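Local coordinates for protein SCO1 homolog 1, mitochondrial (Arabidopsis thaliana, PDB 6N5U) that acts, through this thioredoxin-like domain of a longer membrane protein, as a copper metallochaperone thought to help insert copper into cytochrome c oxidase, at residues Phe37-Cys42 against Val129-Val134; Ile57-Glu62 against Asp153-Thr158; Val69-Ser74 against Ile97-Ser102. All coordinates share one frame; numbering follows the deposited sequence.

Interaction 1: residues Phe37-Cys42 against Val129-Val134. With CU1 (copper (I) ion), chain D.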
ATOM      1  N   PHE A  37       1.070  -3.495   0.849  1.00 40.67           N
ATOM      2  CA  PHE A  37       0.593  -4.157   2.068  1.00 39.46           C
ATOM      3  C   PHE A  37       1.789  -4.266   3.009  1.00 42.92           C
ATOM      4  O   PHE A  37       2.866  -4.720   2.589  1.00 45.98           O
ATOM      5  CB  PHE A  37      -0.014  -5.535   1.732  1.00 40.68           C
ATOM      6  CG  PHE A  37      -1.361  -5.502   1.024  1.00 41.47           C
ATOM      7  CD1 PHE A  37      -1.452  -5.165  -0.325  1.00 41.51           C
ATOM      8  CD2 PHE A  37      -2.534  -5.837   1.702  1.00 43.22           C
ATOM      9  CE1 PHE A  37      -2.686  -5.109  -0.970  1.00 42.01           C
ATOM     10  CE2 PHE A  37      -3.773  -5.789   1.051  1.00 45.72           C
ATOM     11  CZ  PHE A  37      -3.837  -5.412  -0.279  1.00 43.39           C
ATOM     12  N   GLY A  38       1.611  -3.781   4.230  1.00 35.05           N
ATOM     13  CA  GLY A  38       2.669  -3.780   5.229  1.00 34.54           C
ATOM     14  C   GLY A  38       2.166  -3.749   6.652  1.00 38.03           C
ATOM     15  O   GLY A  38       0.987  -4.003   6.886  1.00 37.13           O
ATOM     16  N   PHE A  39       3.073  -3.463   7.612  1.00 34.50           N
ATOM     17  CA  PHE A  39       2.814  -3.344   9.060  1.00 33.51           C
ATOM     18  C   PHE A  39       3.776  -2.317   9.702  1.00 40.52           C
ATOM     19  O   PHE A  39       4.971  -2.355   9.421  1.00 42.28           O
ATOM     20  CB  PHE A  39       2.792  -4.710   9.773  1.00 35.01           C
ATOM     21  CG  PHE A  39       4.089  -5.414  10.107  1.00 37.36           C
ATOM     22  CD1 PHE A  39       4.756  -6.166   9.149  1.00 40.37           C
ATOM     23  CD2 PHE A  39       4.559  -5.453  11.419  1.00 40.45           C
ATOM     24  CE1 PHE A  39       5.937  -6.845   9.470  1.00 42.85           C
ATOM     25  CE2 PHE A  39       5.731  -6.147  11.744  1.00 44.05           C
ATOM     26  CZ  PHE A  39       6.417  -6.829  10.766  1.00 42.72           C
ATOM     27  N   THR A  40       3.247  -1.364  10.503  1.00 37.27           N
ATOM     28  CA  THR A  40       4.020  -0.252  11.076  1.00 37.98           C
ATOM     29  C   THR A  40       5.210  -0.697  11.935  1.00 43.79           C
ATOM     30  O   THR A  40       6.182   0.033  12.002  1.00 46.13           O
ATOM     31  CB  THR A  40       3.126   0.769  11.834  1.00 40.72           C
ATOM     32  OG1 THR A  40       2.756   0.261  13.110  1.00 41.00           O
ATOM     33  CG2 THR A  40       1.894   1.199  11.042  1.00 35.67           C
ATOM     34  N   HIS A  41       5.173  -1.877  12.532  1.00 40.47           N
ATOM     35  CA  HIS A  41       6.271  -2.339  13.387  1.00 42.11           C
ATOM     36  C   HIS A  41       7.364  -3.111  12.631  1.00 46.72           C
ATOM     37  O   HIS A  41       8.230  -3.719  13.270  1.00 47.12           O
ATOM     38  CB  HIS A  41       5.723  -3.151  14.587  1.00 43.71           C
ATOM     39  CG  HIS A  41       4.978  -2.309  15.579  1.00 46.82           C
ATOM     40  ND1 HIS A  41       3.679  -1.903  15.329  1.00 47.58           N
ATOM     41  CD2 HIS A  41       5.376  -1.779  16.757  1.00 49.09           C
ATOM     42  CE1 HIS A  41       3.325  -1.151  16.359  1.00 46.98           C
ATOM     43  NE2 HIS A  41       4.302  -1.054  17.245  1.00 48.45           N
ATOM     44  N   CYS A  42       7.349  -3.057  11.283  1.00 44.03           N
ATOM     45  CA  CYS A  42       8.317  -3.721  10.420  1.00 45.60           C
ATOM     46  C   CYS A  42       9.666  -3.043  10.524  1.00 52.15           C
ATOM     47  O   CYS A  42       9.768  -1.828  10.294  1.00 51.39           O
ATOM     48  CB  CYS A  42       7.823  -3.779   8.981  1.00 45.98           C
ATOM     49  SG  CYS A  42       8.759  -4.913   7.907  1.00 52.05           S
ATOM     50  N   VAL A 129       4.894  -9.686  11.488  1.00 36.74           N
ATOM     51  CA  VAL A 129       3.982 -10.263  10.508  1.00 35.95           C
ATOM     52  C   VAL A 129       4.800 -10.581   9.247  1.00 40.68           C
ATOM     53  O   VAL A 129       5.444  -9.701   8.679  1.00 39.95           O
ATOM     54  CB  VAL A 129       2.706  -9.412  10.222  1.00 36.52           C
ATOM     55  CG1 VAL A 129       1.853 -10.057   9.132  1.00 35.16           C
ATOM     56  CG2 VAL A 129       1.885  -9.200  11.497  1.00 35.53           C
ATOM     57  N   ASP A 130       4.868 -11.862   8.905  1.00 38.38           N
ATOM     58  CA  ASP A 130       5.549 -12.339   7.706  1.00 38.69           C
ATOM     59  C   ASP A 130       4.528 -12.154   6.580  1.00 38.76           C
ATOM     60  O   ASP A 130       3.382 -12.579   6.714  1.00 33.90           O
ATOM     61  CB  ASP A 130       5.923 -13.815   7.888  1.00 43.08           C
ATOM     62  CG  ASP A 130       6.761 -14.416   6.790  1.00 55.23           C
ATOM     63  OD1 ASP A 130       7.369 -13.655   6.023  1.00 54.35           O
ATOM     64  OD2 ASP A 130       6.817 -15.653   6.708  1.00 70.50           O
ATOM     65  N   HIS A 131       4.905 -11.453   5.517  1.00 38.60           N
ATOM     66  CA  HIS A 131       3.955 -11.155   4.443  1.00 39.27           C
ATOM     67  C   HIS A 131       4.596 -10.997   3.083  1.00 44.94           C
ATOM     68  O   HIS A 131       5.825 -10.939   2.967  1.00 45.95           O
ATOM     69  CB  HIS A 131       3.137  -9.890   4.790  1.00 39.22           C
ATOM     70  CG  HIS A 131       3.985  -8.650   4.899  1.00 42.21           C
ATOM     71  ND1 HIS A 131       4.181  -7.812   3.817  1.00 43.66           N
ATOM     72  CD2 HIS A 131       4.696  -8.182   5.950  1.00 43.43           C
ATOM     73  CE1 HIS A 131       4.953  -6.840   4.260  1.00 42.95           C
ATOM     74  NE2 HIS A 131       5.281  -7.023   5.544  1.00 43.30           N
ATOM     75  N   SER A 132       3.736 -10.911   2.056  1.00 42.61           N
ATOM     76  CA  SER A 132       4.097 -10.762   0.646  1.00 43.35           C
ATOM     77  C   SER A 132       4.617  -9.343   0.436  1.00 50.07           C
ATOM     78  O   SER A 132       3.972  -8.390   0.894  1.00 49.23           O
ATOM     79  CB  SER A 132       2.871 -10.988  -0.236  1.00 43.27           C
ATOM     80  OG  SER A 132       2.067 -12.085   0.159  1.00 44.57           O
ATOM     81  N   ILE A 133       5.802  -9.197  -0.183  1.00 49.91           N
ATOM     82  CA  ILE A 133       6.386  -7.865  -0.454  1.00 50.88           C
ATOM     83  C   ILE A 133       5.918  -7.522  -1.844  1.00 57.53           C
ATOM     84  O   ILE A 133       6.454  -8.025  -2.849  1.00 58.80           O
ATOM     85  CB  ILE A 133       7.911  -7.778  -0.227  1.00 55.00           C
ATOM     86  CG1 ILE A 133       8.236  -8.184   1.222  1.00 55.03           C
ATOM     87  CG2 ILE A 133       8.426  -6.367  -0.543  1.00 56.13           C
ATOM     88  CD1 ILE A 133       9.397  -9.121   1.374  1.00 64.36           C
ATOM     89  N   VAL A 134       4.813  -6.754  -1.882  1.00 53.52           N
ATOM     90  CA  VAL A 134       4.051  -6.480  -3.087  1.00 54.01           C
ATOM     91  C   VAL A 134       3.588  -5.006  -3.257  1.00 51.28           C
ATOM     92  O   VAL A 134       3.306  -4.335  -2.280  1.00 50.90           O
ATOM     93  CB  VAL A 134       2.829  -7.453  -3.017  1.00 59.92           C
ATOM     94  CG1 VAL A 134       1.826  -7.170  -4.097  1.00 60.87           C
ATOM     95  CG2 VAL A 134       3.255  -8.912  -3.098  1.00 61.27           C
TER
HETATM   96 CU   CU1 D 201       7.150  -5.535   6.384  0.50 56.44          CU
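Cys42 and His131 meet through the copper (I) ion: Cys42 SG binds it at 2.3 Å and His131 NE2 at 2.5 Å, with Cys46 as the third ligand. The metal lies at the edge of the imidazole, in the plane of the ring, as expected for a nitrogen ligand. The other ring nitrogen helps fix how the imidazole is turned, because His131 ND1 donates to Ser132 O at 3.0 Å, its N-H reaching that oxygen from above the carbonyl plane. With chi1 at 63°, His131 CG sits between its own backbone N and carbonyl carbon, which swings the ring toward Gly38 and the metal.

Phe39 fills the space beside the site. Val129 CB lies over one face of its ring, 4.2 Å from the centroid and 15° off the normal, a CH-pi contact; Cys42 CB covers the opposite face nearer the rim. His131 NE2 comes up at the edge of the Phe39 ring, and the two rings meet rim to rim with planes at 86°. A type I turn from Phe39 to Cys42, closed by Cys42 N to Phe39 O, carries the cysteine round to the metal.

Gly38 hydrogen-bonds through its backbone to Ile73 of strand 68-74, strand 127-131 pairs with strand 117-121, and Cys46 comes from the start of helix 45-64.

Interaction 2: residues Ile57-Glu62 against Asp153-Thr158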
ATOM      1  N   ILE A  57       6.604   8.118  -6.393  1.00 52.99           N
ATOM      2  CA  ILE A  57       5.426   8.996  -6.539  1.00 53.67           C
ATOM      3  C   ILE A  57       5.823  10.354  -7.101  1.00 62.54           C
ATOM      4  O   ILE A  57       5.228  10.797  -8.094  1.00 65.25           O
ATOM      5  CB  ILE A  57       4.587   9.093  -5.217  1.00 53.95           C
ATOM      6  CG1 ILE A  57       3.902   7.743  -4.869  1.00 51.80           C
ATOM      7  CG2 ILE A  57       3.560  10.244  -5.224  1.00 54.19           C
ATOM      8  CD1 ILE A  57       3.064   7.029  -5.995  1.00 56.07           C
ATOM      9  N   ASP A  58       6.883  10.959  -6.515  1.00 60.16           N
ATOM     10  CA  ASP A  58       7.448  12.253  -6.926  1.00 63.14           C
ATOM     11  C   ASP A  58       8.122  12.211  -8.291  1.00 69.98           C
ATOM     12  O   ASP A  58       7.975  13.153  -9.064  1.00 74.16           O
ATOM     13  CB  ASP A  58       8.428  12.778  -5.859  1.00 64.28           C
ATOM     14  CG  ASP A  58       7.780  13.132  -4.524  1.00 65.65           C
ATOM     15  OD1 ASP A  58       6.523  13.201  -4.467  1.00 64.55           O
ATOM     16  OD2 ASP A  58       8.529  13.347  -3.534  1.00 64.06           O
ATOM     17  N   LYS A  59       8.870  11.140  -8.586  1.00 64.66           N
ATOM     18  CA  LYS A  59       9.556  10.986  -9.870  1.00 67.29           C
ATOM     19  C   LYS A  59       8.559  10.825 -11.020  1.00 72.17           C
ATOM     20  O   LYS A  59       8.702  11.500 -12.038  1.00 75.81           O
ATOM     21  CB  LYS A  59      10.530   9.817  -9.819  1.00 68.76           C
ATOM     22  CG  LYS A  59      11.798  10.116  -9.059  1.00 72.44           C
ATOM     23  CD  LYS A  59      12.983   9.472  -9.759  1.00 80.19           C
ATOM     24  CE  LYS A  59      14.250   9.637  -8.983  1.00 91.09           C
ATOM     25  NZ  LYS A  59      14.522  11.066  -8.645  1.00 96.68           N
ATOM     26  N   ILE A  60       7.537   9.967 -10.841  1.00 65.49           N
ATOM     27  CA  ILE A  60       6.433   9.745 -11.780  1.00 65.91           C
ATOM     28  C   ILE A  60       5.833  11.115 -12.148  1.00 74.57           C
ATOM     29  O   ILE A  60       5.730  11.422 -13.341  1.00 77.85           O
ATOM     30  CB  ILE A  60       5.355   8.850 -11.117  1.00 65.45           C
ATOM     31  CG1 ILE A  60       5.809   7.375 -10.989  1.00 62.90           C
ATOM     32  CG2 ILE A  60       4.013   8.976 -11.838  1.00 68.25           C
ATOM     33  CD1 ILE A  60       5.017   6.554  -9.896  1.00 62.35           C
ATOM     34  N   LYS A  61       5.477  11.947 -11.111  1.00 69.33           N
ATOM     35  CA  LYS A  61       4.883  13.266 -11.304  1.00 71.25           C
ATOM     36  C   LYS A  61       5.796  14.178 -12.105  1.00 81.01           C
ATOM     37  O   LYS A  61       5.316  14.845 -13.019  1.00 83.93           O
ATOM     38  CB  LYS A  61       4.463  13.896  -9.962  1.00 71.01           C
ATOM     39  CG  LYS A  61       3.896  15.330 -10.039  1.00 77.36           C
ATOM     40  CD  LYS A  61       2.608  15.420 -10.849  1.00 87.35           C
ATOM     41  CE  LYS A  61       1.882  16.711 -10.608  1.00 91.65           C
ATOM     42  NZ  LYS A  61       0.688  16.843 -11.484  1.00100.53           N
ATOM     43  N   GLU A  62       7.108  14.187 -11.789  1.00 78.97           N
ATOM     44  CA  GLU A  62       8.099  15.020 -12.486  1.00 83.24           C
ATOM     45  C   GLU A  62       8.216  14.638 -13.964  1.00 90.13           C
ATOM     46  O   GLU A  62       8.288  15.515 -14.818  1.00 94.41           O
ATOM     47  CB  GLU A  62       9.490  14.902 -11.825  1.00 83.75           C
ATOM     48  CG  GLU A  62       9.640  15.622 -10.496  1.00 96.28           C
ATOM     49  CD  GLU A  62      10.791  15.133  -9.634  1.00116.01           C
ATOM     50  OE1 GLU A  62      11.893  14.913 -10.188  1.00106.89           O
ATOM     51  OE2 GLU A  62      10.594  14.969  -8.405  1.00100.72           O
ATOM     52  N   ASP A 153      13.909  -0.905  -8.029  1.00 65.39           N
ATOM     53  CA  ASP A 153      14.572   0.273  -7.499  1.00 65.84           C
ATOM     54  C   ASP A 153      13.621   1.439  -7.813  1.00 69.28           C
ATOM     55  O   ASP A 153      12.686   1.249  -8.594  1.00 68.10           O
ATOM     56  CB  ASP A 153      15.869   0.507  -8.306  1.00 72.07           C
ATOM     57  CG  ASP A 153      17.146  -0.113  -7.823  1.00 81.80           C
ATOM     58  OD1 ASP A 153      17.125  -0.775  -6.741  1.00 82.96           O
ATOM     59  OD2 ASP A 153      18.174   0.059  -8.517  1.00 76.07           O
ATOM     60  N   VAL A 154      13.873   2.657  -7.268  1.00 66.94           N
ATOM     61  CA  VAL A 154      13.029   3.838  -7.573  1.00 66.14           C
ATOM     62  C   VAL A 154      12.891   4.055  -9.094  1.00 71.32           C
ATOM     63  O   VAL A 154      11.791   4.316  -9.584  1.00 70.23           O
ATOM     64  CB  VAL A 154      13.502   5.103  -6.828  1.00 70.22           C
ATOM     65  CG1 VAL A 154      12.987   6.376  -7.484  1.00 71.75           C
ATOM     66  CG2 VAL A 154      13.066   5.061  -5.379  1.00 67.22           C
ATOM     67  N   ASP A 155      13.995   3.866  -9.830  1.00 69.89           N
ATOM     68  CA  ASP A 155      14.017   4.048 -11.271  1.00 72.37           C
ATOM     69  C   ASP A 155      13.177   3.010 -12.015  1.00 74.90           C
ATOM     70  O   ASP A 155      12.417   3.388 -12.894  1.00 76.95           O
ATOM     71  CB  ASP A 155      15.456   4.112 -11.805  1.00 77.60           C
ATOM     72  CG  ASP A 155      16.240   5.338 -11.396  1.00 82.63           C
ATOM     73  OD1 ASP A 155      15.624   6.288 -10.870  1.00 80.54           O
ATOM     74  OD2 ASP A 155      17.471   5.360 -11.634  1.00 91.21           O
ATOM     75  N   SER A 156      13.274   1.727 -11.645  1.00 67.59           N
ATOM     76  CA  SER A 156      12.500   0.691 -12.338  1.00 66.42           C
ATOM     77  C   SER A 156      10.996   0.713 -12.008  1.00 66.80           C
ATOM     78  O   SER A 156      10.189   0.206 -12.796  1.00 66.08           O
ATOM     79  CB  SER A 156      13.099  -0.693 -12.121  1.00 69.94           C
ATOM     80  OG  SER A 156      13.534  -0.885 -10.788  1.00 77.51           O
ATOM     81  N   LEU A 157      10.622   1.321 -10.863  1.00 60.96           N
ATOM     82  CA  LEU A 157       9.228   1.486 -10.454  1.00 57.78           C
ATOM     83  C   LEU A 157       8.643   2.660 -11.235  1.00 62.43           C
ATOM     84  O   LEU A 157       7.612   2.500 -11.896  1.00 61.76           O
ATOM     85  CB  LEU A 157       9.089   1.704  -8.922  1.00 54.83           C
ATOM     86  CG  LEU A 157       7.644   1.786  -8.331  1.00 56.46           C
ATOM     87  CD1 LEU A 157       6.783   0.615  -8.790  1.00 56.44           C
ATOM     88  CD2 LEU A 157       7.662   1.841  -6.812  1.00 52.71           C
ATOM     89  N   THR A 158       9.343   3.818 -11.201  1.00 60.48           N
ATOM     90  CA  THR A 158       8.961   5.047 -11.897  1.00 62.08           C
ATOM     91  C   THR A 158       8.758   4.757 -13.382  1.00 69.17           C
ATOM     92  O   THR A 158       7.631   4.879 -13.860  1.00 69.07           O
ATOM     93  CB  THR A 158       9.983   6.151 -11.622  1.00 68.07           C
ATOM     94  OG1 THR A 158      10.063   6.362 -10.207  1.00 61.75           O
ATOM     95  CG2 THR A 158       9.654   7.452 -12.338  1.00 69.53           C
TER
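The long helix that begins within the copper-binding CxxxC motif (Cys42 to Cys46) and the C-terminal helix pack against each other here, with Thr158 set against Lys59 and Ile60. The local axes of 57-62 and 154-158 approach to 9.3 Å and are inclined at -51°. Thr158 is the main point of contact. Its methyl CG2 lies 3.6 Å from Lys59 CB and reaches the backbone N of Ile60 as well, while OG1 lies against that same Lys59 CB. With chi1 at -58°, Thr158 OG1 is anti to its carbonyl carbon and turned back along its own helix, where it donates to Val154 O at 2.7 Å. That oxygen also takes the helical bond from Thr158 N, the two donors arriving from opposite faces of the carbonyl plane.

In this thioredoxin fold the two helices cross here; Ala56, one turn before Ile60, touches both Leu157 and Thr158, and Ile60 extends the seam to Val161 and Val162. Were Thr158 an alanine, the loss of CG2 and OG1 would probably open a gap beside Lys59 CB and Ile60 N and deprive Val154 O of its second donor.

Toward the surface, Lys59 bends at chi2 (-141°) and lays CD and CE across Val154 CG1 at about a right angle, CE being 3.8 Å from that methyl. Its ammonium group stays apart from the nearby acid, Lys59 NZ being 5.4 Å from Asp155 OD1, so any attraction between these opposite charges acts at a distance. Ile60 CG1 closes the buried side, 4.0 Å from Thr158 CA.

Interaction 3: residues Val69-Ser74 against Ile97-Ser102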
ATOM      1  N   VAL A  69      -1.453   7.991  -6.333  1.00 58.82           N
ATOM      2  CA  VAL A  69      -1.715   7.950  -4.899  1.00 55.76           C
ATOM      3  C   VAL A  69      -1.130   6.705  -4.264  1.00 55.91           C
ATOM      4  O   VAL A  69      -1.583   5.607  -4.575  1.00 54.48           O
ATOM      5  CB  VAL A  69      -3.208   8.155  -4.512  1.00 59.81           C
ATOM      6  CG1 VAL A  69      -3.372   8.288  -2.999  1.00 57.40           C
ATOM      7  CG2 VAL A  69      -3.818   9.358  -5.229  1.00 62.97           C
ATOM      8  N   PRO A  70      -0.157   6.856  -3.332  1.00 51.06           N
ATOM      9  CA  PRO A  70       0.357   5.672  -2.636  1.00 47.26           C
ATOM     10  C   PRO A  70      -0.630   5.289  -1.534  1.00 47.14           C
ATOM     11  O   PRO A  70      -1.219   6.176  -0.887  1.00 48.24           O
ATOM     12  CB  PRO A  70       1.712   6.144  -2.089  1.00 48.74           C
ATOM     13  CG  PRO A  70       1.574   7.635  -1.916  1.00 54.39           C
ATOM     14  CD  PRO A  70       0.478   8.106  -2.832  1.00 52.50           C
ATOM     15  N   VAL A  71      -0.862   3.969  -1.374  1.00 38.52           N
ATOM     16  CA  VAL A  71      -1.761   3.434  -0.362  1.00 36.77           C
ATOM     17  C   VAL A  71      -1.088   2.333   0.487  1.00 38.78           C
ATOM     18  O   VAL A  71      -0.734   1.269  -0.034  1.00 38.36           O
ATOM     19  CB  VAL A  71      -3.117   2.974  -0.970  1.00 41.29           C
ATOM     20  CG1 VAL A  71      -3.998   2.261   0.074  1.00 39.68           C
ATOM     21  CG2 VAL A  71      -3.865   4.140  -1.615  1.00 43.21           C
ATOM     22  N   PHE A  72      -0.965   2.574   1.797  1.00 33.86           N
ATOM     23  CA  PHE A  72      -0.457   1.581   2.741  1.00 33.14           C
ATOM     24  C   PHE A  72      -1.651   0.813   3.360  1.00 36.09           C
ATOM     25  O   PHE A  72      -2.506   1.448   3.975  1.00 35.50           O
ATOM     26  CB  PHE A  72       0.337   2.282   3.845  1.00 35.36           C
ATOM     27  CG  PHE A  72       0.689   1.449   5.050  1.00 36.39           C
ATOM     28  CD1 PHE A  72       1.808   0.628   5.043  1.00 40.67           C
ATOM     29  CD2 PHE A  72      -0.054   1.540   6.220  1.00 37.92           C
ATOM     30  CE1 PHE A  72       2.153  -0.118   6.178  1.00 41.49           C
ATOM     31  CE2 PHE A  72       0.287   0.784   7.350  1.00 40.22           C
ATOM     32  CZ  PHE A  72       1.380  -0.045   7.319  1.00 38.25           C
ATOM     33  N   ILE A  73      -1.722  -0.532   3.183  1.00 31.51           N
ATOM     34  CA  ILE A  73      -2.780  -1.359   3.796  1.00 29.58           C
ATOM     35  C   ILE A  73      -2.115  -2.239   4.844  1.00 33.63           C
ATOM     36  O   ILE A  73      -1.152  -2.934   4.536  1.00 35.37           O
ATOM     37  CB  ILE A  73      -3.576  -2.160   2.761  1.00 31.90           C
ATOM     38  CG1 ILE A  73      -4.153  -1.233   1.669  1.00 31.60           C
ATOM     39  CG2 ILE A  73      -4.670  -3.019   3.460  1.00 33.21           C
ATOM     40  CD1 ILE A  73      -4.947  -1.965   0.517  1.00 28.30           C
ATOM     41  N   SER A  74      -2.570  -2.155   6.078  1.00 30.59           N
ATOM     42  CA  SER A  74      -1.985  -2.889   7.198  1.00 30.51           C
ATOM     43  C   SER A  74      -2.366  -4.345   7.276  1.00 38.75           C
ATOM     44  O   SER A  74      -3.554  -4.678   7.207  1.00 41.28           O
ATOM     45  CB  SER A  74      -2.332  -2.212   8.516  1.00 33.00           C
ATOM     46  OG  SER A  74      -1.772  -2.960   9.583  1.00 38.51           O
ATOM     47  N   ILE A  97      -1.965   7.589   1.939  1.00 47.30           N
ATOM     48  CA  ILE A  97      -3.188   7.118   2.607  1.00 45.79           C
ATOM     49  C   ILE A  97      -2.865   5.810   3.355  1.00 46.62           C
ATOM     50  O   ILE A  97      -2.209   4.921   2.803  1.00 47.92           O
ATOM     51  CB  ILE A  97      -4.305   6.896   1.529  1.00 49.86           C
ATOM     52  CG1 ILE A  97      -4.741   8.241   0.899  1.00 53.05           C
ATOM     53  CG2 ILE A  97      -5.515   6.095   2.066  1.00 48.95           C
ATOM     54  CD1 ILE A  97      -5.819   8.125  -0.207  1.00 63.96           C
ATOM     55  N   GLY A  98      -3.352   5.702   4.579  1.00 39.91           N
ATOM     56  CA  GLY A  98      -3.194   4.519   5.407  1.00 37.48           C
ATOM     57  C   GLY A  98      -4.532   3.855   5.648  1.00 40.94           C
ATOM     58  O   GLY A  98      -5.474   4.529   6.059  1.00 43.36           O
ATOM     59  N   LEU A  99      -4.651   2.539   5.336  1.00 33.69           N
ATOM     60  CA  LEU A  99      -5.873   1.752   5.513  1.00 31.37           C
ATOM     61  C   LEU A  99      -5.649   0.659   6.508  1.00 33.60           C
ATOM     62  O   LEU A  99      -4.632  -0.026   6.482  1.00 32.14           O
ATOM     63  CB  LEU A  99      -6.389   1.148   4.205  1.00 30.83           C
ATOM     64  CG  LEU A  99      -6.663   2.063   3.009  1.00 35.34           C
ATOM     65  CD1 LEU A  99      -7.183   1.251   1.837  1.00 34.97           C
ATOM     66  CD2 LEU A  99      -7.656   3.172   3.345  1.00 36.04           C
ATOM     67  N   THR A 100      -6.608   0.496   7.390  1.00 31.89           N
ATOM     68  CA  THR A 100      -6.602  -0.500   8.445  1.00 32.55           C
ATOM     69  C   THR A 100      -8.048  -1.080   8.540  1.00 42.21           C
ATOM     70  O   THR A 100      -8.879  -0.797   7.661  1.00 43.10           O
ATOM     71  CB  THR A 100      -6.026   0.158   9.734  1.00 41.29           C
ATOM     72  OG1 THR A 100      -5.676  -0.841  10.693  1.00 43.81           O
ATOM     73  CG2 THR A 100      -6.963   1.221  10.354  1.00 40.63           C
ATOM     74  N   GLY A 101      -8.322  -1.881   9.579  1.00 40.20           N
ATOM     75  CA  GLY A 101      -9.645  -2.441   9.819  1.00 41.83           C
ATOM     76  C   GLY A 101      -9.669  -3.494  10.905  1.00 47.59           C
ATOM     77  O   GLY A 101      -8.750  -3.580  11.728  1.00 47.91           O
ATOM     78  N   SER A 102     -10.741  -4.295  10.911  1.00 44.41           N
ATOM     79  CA  SER A 102     -10.918  -5.401  11.827  1.00 44.58           C
ATOM     80  C   SER A 102     -10.066  -6.556  11.282  1.00 50.10           C
ATOM     81  O   SER A 102      -9.863  -6.603  10.064  1.00 49.39           O
ATOM     82  CB  SER A 102     -12.392  -5.803  11.893  1.00 49.05           C
ATOM     83  OG  SER A 102     -12.840  -6.510  10.746  1.00 50.72           O
TER
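Phe72 sits astride Gly98 in a parallel pairing, Phe72 O accepting from Leu99 N at 2.8 Å and Phe72 N giving its hydrogen to Ile97 O, while Ile97 N to Pro70 O and Ser74 N to Leu99 O continue the pattern to either end. Three of the four, those from Phe72 N, Leu99 N and Ser74 N, are close to straight; the fourth, from Ile97 N to Pro70 O, is longer, at 3.2 Å, and tilted from the Pro70 carbonyl plane. CA-H...O contacts from Val71, Ile73 and Gly98 fill in between them.

Val71, Ile73, Ile97 and Leu99 share one face of the sheet. Leu99 CG is anti to its carbonyl carbon (chi1 -55°), which brings CD1 to both neighbours on the other strand, 3.8 Å from Val71 CG1 and 3.9 Å from Ile73 CG1. Ile73 runs alongside Leu99 and points the same way, whereas Val71 meets it at a slant. Nearer the start of the strands, Val69 CG1 touches Ile97 CD1 at 3.7 Å.

On the other face Phe72 lies beside a glycine, with Gly98 CA at the edge of its ring, near the ring plane. Val85, Tyr88 and Val89 of helix 82-89 and Leu50 of helix 45-64 pack around the ring, whose nearest atom is about 7 Å from the copper. At the far end Ser74 OG and Thr100 OG1 both hydrogen-bond to Asp80, to its carboxylate and its backbone oxygen respectively. Strand 68-74, helix 82-89 and strand 97-100 together form a beta-alpha-beta crossover of the thioredoxin fold.

In the fold
Interactions 1 and 3 are buried and both reach the central sheet, interaction 1 through strand 32-38, the neighbour of strand 68-74: Phe37 CZ packs on Ile73 CD1, and the Phe72 ring lies against the backbone of Gly38 and Phe39, close to the copper ligands. Their chemistry differs, however. Interaction 1 joins its segments by a metal and aromatic contacts, with no hydrogen bond between them, while interaction 3 relies on regular backbone bonds and aliphatic side chains. Interaction 2 lies nearer the surface and depends on van der Waals contacts between helices. It meets interaction 3 through Ile57, which packs on Pro70; helix 45-64, which also supplies Cys46, runs from the copper site out to interaction 2.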